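Local structure of glycosyltransferase (Streptomyces halstedii, 3WAD) at residues B[19-29]-B[402-410]. The protein is a glycosyltransferase of the GT-B class, built from two domains that each carry a parallel beta sheet flanked by helices. Sequence-based numbering, arbitrary orientation.
Sequences PLAWALTTAGH and LTETVGELV
Val-406 packs against Ala-23, Leu-24, Ala-27 and His-29 at the centre of a steep helix crossing. The axes of helices 19-27 and 402-410 come within 9.3 Å at a signed angle of -77°. The contact is almost wholly apolar.

The two methyls of Val-406 divide the work. CG2 lies 3.7 Å from Ala-23 CB and also rests on the backbone there. CG1, anti to its own backbone nitrogen (chi1 166°), takes Leu-24 CD2 at 3.9 Å, and Ala-27 CB and the His-29 ring as well. The small side chain of Ala-23 probably helps the helices approach here. Leu-402 CB meets Ala-23 CB at 3.7 Å, and its CD2 reaches Pro-19 CB.

Leu-20 and Leu-409 meet tip to tip. Leu-409 CD1 sits 3.8 Å from Leu-20 CD1 and almost as near CD2, so it touches both branches. Leu-20, Leu-24 and Leu-409 also pack on Ile-128 of strand 126-130, which ties both helices to the sheet.

The His-29 ring approaches the valines obliquely. Its NE2 is 3.8 Å from Val-410 CG2, while ND1 is hydrogen-bonded to Met-1 N. That bond helps fix the ring's rotation. His-29 directly follows Gly-28, whose positive phi belongs to a Schellman motif; His-29 N bonds back to Leu-24 O at 3.0 Å.

On another side of helix 19-27, the Trp-22 ring stacks on Trp-22 of the second subunit. Leu-402 and Ala-23 also touch Thr-26 of that subunit.

The crossing brings the C-terminal helix 402-415 back onto the N-terminal domain, as in GT-B glycosyltransferases. Methyl contacts, rather than polar bonds between the segments, hold this return, so the fit probably rests on complementary shape and burial of apolar surface.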
loop_
_atom_site.group_PDB
_atom_site.type_symbol
_atom_site.label_atom_id
_atom_site.label_comp_id
_atom_site.label_asym_id
_atom_site.label_seq_id
_atom_site.Cartn_x
_atom_site.Cartn_y
_atom_site.Cartn_z
ATOM N N PRO B 19 -0.594 1.027 7.104
ATOM C CA PRO B 19 -1.806 0.195 7.012
ATOM C C PRO B 19 -3.065 1.100 7.147
ATOM O O PRO B 19 -3.957 1.014 6.325
ATOM C CB PRO B 19 -1.623 -0.793 8.177
ATOM C CG PRO B 19 -0.020 -0.926 8.245
ATOM C CD PRO B 19 0.329 0.527 8.160
ATOM N N LEU B 20 -3.035 2.085 8.038
ATOM C CA LEU B 20 -4.202 3.033 8.144
ATOM C C LEU B 20 -4.386 3.916 6.867
ATOM O O LEU B 20 -5.496 4.028 6.342
ATOM C CB LEU B 20 -4.071 3.924 9.389
ATOM C CG LEU B 20 -5.282 4.868 9.529
ATOM C CD1 LEU B 20 -6.570 4.073 9.674
ATOM C CD2 LEU B 20 -5.172 5.879 10.578
ATOM N N ALA B 21 -3.328 4.530 6.366
ATOM C CA ALA B 21 -3.366 5.082 5.015
ATOM C C ALA B 21 -3.979 4.196 3.973
ATOM O O ALA B 21 -4.890 4.643 3.214
ATOM C CB ALA B 21 -2.008 5.595 4.558
ATOM N N TRP B 22 -3.482 2.978 3.850
ATOM C CA TRP B 22 -4.052 2.098 2.862
ATOM C C TRP B 22 -5.524 1.655 3.097
ATOM O O TRP B 22 -6.259 1.503 2.105
ATOM C CB TRP B 22 -3.197 0.855 2.680
ATOM C CG TRP B 22 -2.210 1.029 1.521
ATOM C CD1 TRP B 22 -0.836 1.223 1.610
ATOM C CD2 TRP B 22 -2.522 1.057 0.114
ATOM N NE1 TRP B 22 -0.291 1.339 0.341
ATOM C CE2 TRP B 22 -1.293 1.288 -0.589
ATOM C CE3 TRP B 22 -3.717 0.916 -0.626
ATOM C CZ2 TRP B 22 -1.211 1.315 -1.996
ATOM C CZ3 TRP B 22 -3.642 0.960 -2.044
ATOM C CH2 TRP B 22 -2.380 1.145 -2.711
ATOM N N ALA B 23 -5.917 1.426 4.358
ATOM C CA ALA B 23 -7.355 1.167 4.729
ATOM C C ALA B 23 -8.221 2.341 4.262
ATOM O O ALA B 23 -9.217 2.121 3.576
ATOM C CB ALA B 23 -7.541 0.910 6.231
ATOM N N LEU B 24 -7.806 3.558 4.541
ATOM C CA LEU B 24 -8.498 4.737 4.038
ATOM C C LEU B 24 -8.529 4.804 2.492
ATOM O O LEU B 24 -9.574 5.174 1.863
ATOM C CB LEU B 24 -7.858 5.983 4.590
ATOM C CG LEU B 24 -8.107 6.268 6.096
ATOM C CD1 LEU B 24 -7.059 7.318 6.545
ATOM C CD2 LEU B 24 -9.598 6.859 6.360
ATOM N N THR B 25 -7.403 4.445 1.864
ATOM C CA THR B 25 -7.352 4.432 0.393
ATOM C C THR B 25 -8.344 3.416 -0.216
ATOM O O THR B 25 -9.053 3.741 -1.160
ATOM C CB THR B 25 -5.898 4.189 -0.069
ATOM O OG1 THR B 25 -5.079 5.260 0.467
ATOM C CG2 THR B 25 -5.778 4.208 -1.603
ATOM N N THR B 26 -8.428 2.218 0.327
ATOM C CA THR B 26 -9.204 1.194 -0.352
ATOM C C THR B 26 -10.713 1.302 -0.033
ATOM O O THR B 26 -11.540 0.655 -0.688
ATOM C CB THR B 26 -8.670 -0.211 -0.082
ATOM O OG1 THR B 26 -8.629 -0.465 1.343
ATOM C CG2 THR B 26 -7.187 -0.346 -0.770
ATOM N N ALA B 27 -11.023 2.065 0.995
ATOM C CA ALA B 27 -12.405 2.478 1.259
ATOM C C ALA B 27 -12.822 3.652 0.354
ATOM O O ALA B 27 -14.011 3.938 0.280
ATOM C CB ALA B 27 -12.583 2.793 2.717
ATOM N N GLY B 28 -11.880 4.353 -0.309
ATOM C CA GLY B 28 -12.213 5.272 -1.443
ATOM C C GLY B 28 -11.767 6.696 -1.208
ATOM O O GLY B 28 -11.922 7.622 -2.066
ATOM N N HIS B 29 -11.178 6.919 -0.038
ATOM C CA HIS B 29 -10.787 8.243 0.265
ATOM C C HIS B 29 -9.498 8.557 -0.431
ATOM O O HIS B 29 -8.766 7.629 -0.781
ATOM C CB HIS B 29 -10.689 8.307 1.767
ATOM C CG HIS B 29 -11.931 7.789 2.433
ATOM N ND1 HIS B 29 -13.126 8.486 2.404
ATOM C CD2 HIS B 29 -12.183 6.623 3.090
ATOM C CE1 HIS B 29 -14.053 7.781 3.031
ATOM N NE2 HIS B 29 -13.505 6.657 3.474
ATOM N N LEU B 402 -9.277 -2.521 10.838
ATOM C CA LEU B 402 -9.011 -1.226 10.186
ATOM C C LEU B 402 -10.244 -0.630 9.461
ATOM O O LEU B 402 -10.426 0.584 9.459
ATOM C CB LEU B 402 -7.784 -1.289 9.220
ATOM C CG LEU B 402 -6.369 -0.937 9.745
ATOM C CD1 LEU B 402 -6.296 -1.164 11.200
ATOM C CD2 LEU B 402 -5.378 -1.879 9.066
ATOM N N THR B 403 -11.044 -1.472 8.803
ATOM C CA THR B 403 -12.293 -1.014 8.181
ATOM C C THR B 403 -13.251 -0.328 9.213
ATOM O O THR B 403 -13.618 0.818 9.016
ATOM C CB THR B 403 -13.002 -2.184 7.524
ATOM O OG1 THR B 403 -12.076 -2.797 6.618
ATOM C CG2 THR B 403 -14.161 -1.692 6.719
ATOM N N GLU B 404 -13.527 -0.973 10.351
ATOM C CA GLU B 404 -14.241 -0.296 11.453
ATOM C C GLU B 404 -13.596 1.044 11.869
ATOM O O GLU B 404 -14.266 2.022 12.254
ATOM C CB GLU B 404 -14.193 -1.163 12.697
ATOM C CG GLU B 404 -15.018 -2.398 12.748
ATOM C CD GLU B 404 -14.940 -3.042 14.145
ATOM O OE1 GLU B 404 -15.285 -2.357 15.208
ATOM O OE2 GLU B 404 -14.509 -4.217 14.171
ATOM N N THR B 405 -12.255 1.095 11.847
ATOM C CA THR B 405 -11.554 2.314 12.265
ATOM C C THR B 405 -11.701 3.444 11.255
ATOM O O THR B 405 -11.817 4.643 11.630
ATOM C CB THR B 405 -10.028 2.042 12.510
ATOM O OG1 THR B 405 -9.912 1.008 13.524
ATOM C CG2 THR B 405 -9.411 3.288 12.944
ATOM N N VAL B 406 -11.641 3.085 9.967
ATOM C CA VAL B 406 -11.933 4.063 8.934
ATOM C C VAL B 406 -13.362 4.590 9.214
ATOM O O VAL B 406 -13.602 5.751 9.126
ATOM C CB VAL B 406 -11.862 3.394 7.508
ATOM C CG1 VAL B 406 -12.511 4.333 6.440
ATOM C CG2 VAL B 406 -10.418 3.032 7.155
ATOM N N GLY B 407 -14.278 3.715 9.634
ATOM C CA GLY B 407 -15.660 4.140 9.875
ATOM C C GLY B 407 -15.716 5.139 11.005
ATOM O O GLY B 407 -16.423 6.088 10.908
ATOM N N GLU B 408 -14.908 4.950 12.058
ATOM C CA GLU B 408 -14.813 5.974 13.100
ATOM C C GLU B 408 -14.189 7.241 12.630
ATOM O O GLU B 408 -14.531 8.328 13.096
ATOM C CB GLU B 408 -13.987 5.481 14.299
ATOM C CG GLU B 408 -14.528 4.294 14.915
ATOM C CD GLU B 408 -15.655 4.601 15.891
ATOM O OE1 GLU B 408 -16.169 5.765 15.974
ATOM O OE2 GLU B 408 -16.071 3.613 16.548
ATOM N N LEU B 409 -13.194 7.131 11.737
ATOM C CA LEU B 409 -12.517 8.320 11.313
ATOM C C LEU B 409 -13.481 9.181 10.452
ATOM O O LEU B 409 -13.363 10.392 10.405
ATOM C CB LEU B 409 -11.242 7.943 10.492
ATOM C CG LEU B 409 -10.091 7.374 11.368
ATOM C CD1 LEU B 409 -8.919 6.929 10.505
ATOM C CD2 LEU B 409 -9.645 8.356 12.412
ATOM N N VAL B 410 -14.341 8.509 9.695
ATOM C CA VAL B 410 -15.367 9.212 8.891
ATOM C C VAL B 410 -16.328 9.872 9.884
ATOM O O VAL B 410 -16.723 10.995 9.634
ATOM C CB VAL B 410 -16.082 8.251 7.905
ATOM C CG1 VAL B 410 -17.417 8.826 7.343
ATOM C CG2 VAL B 410 -15.146 7.885 6.719
#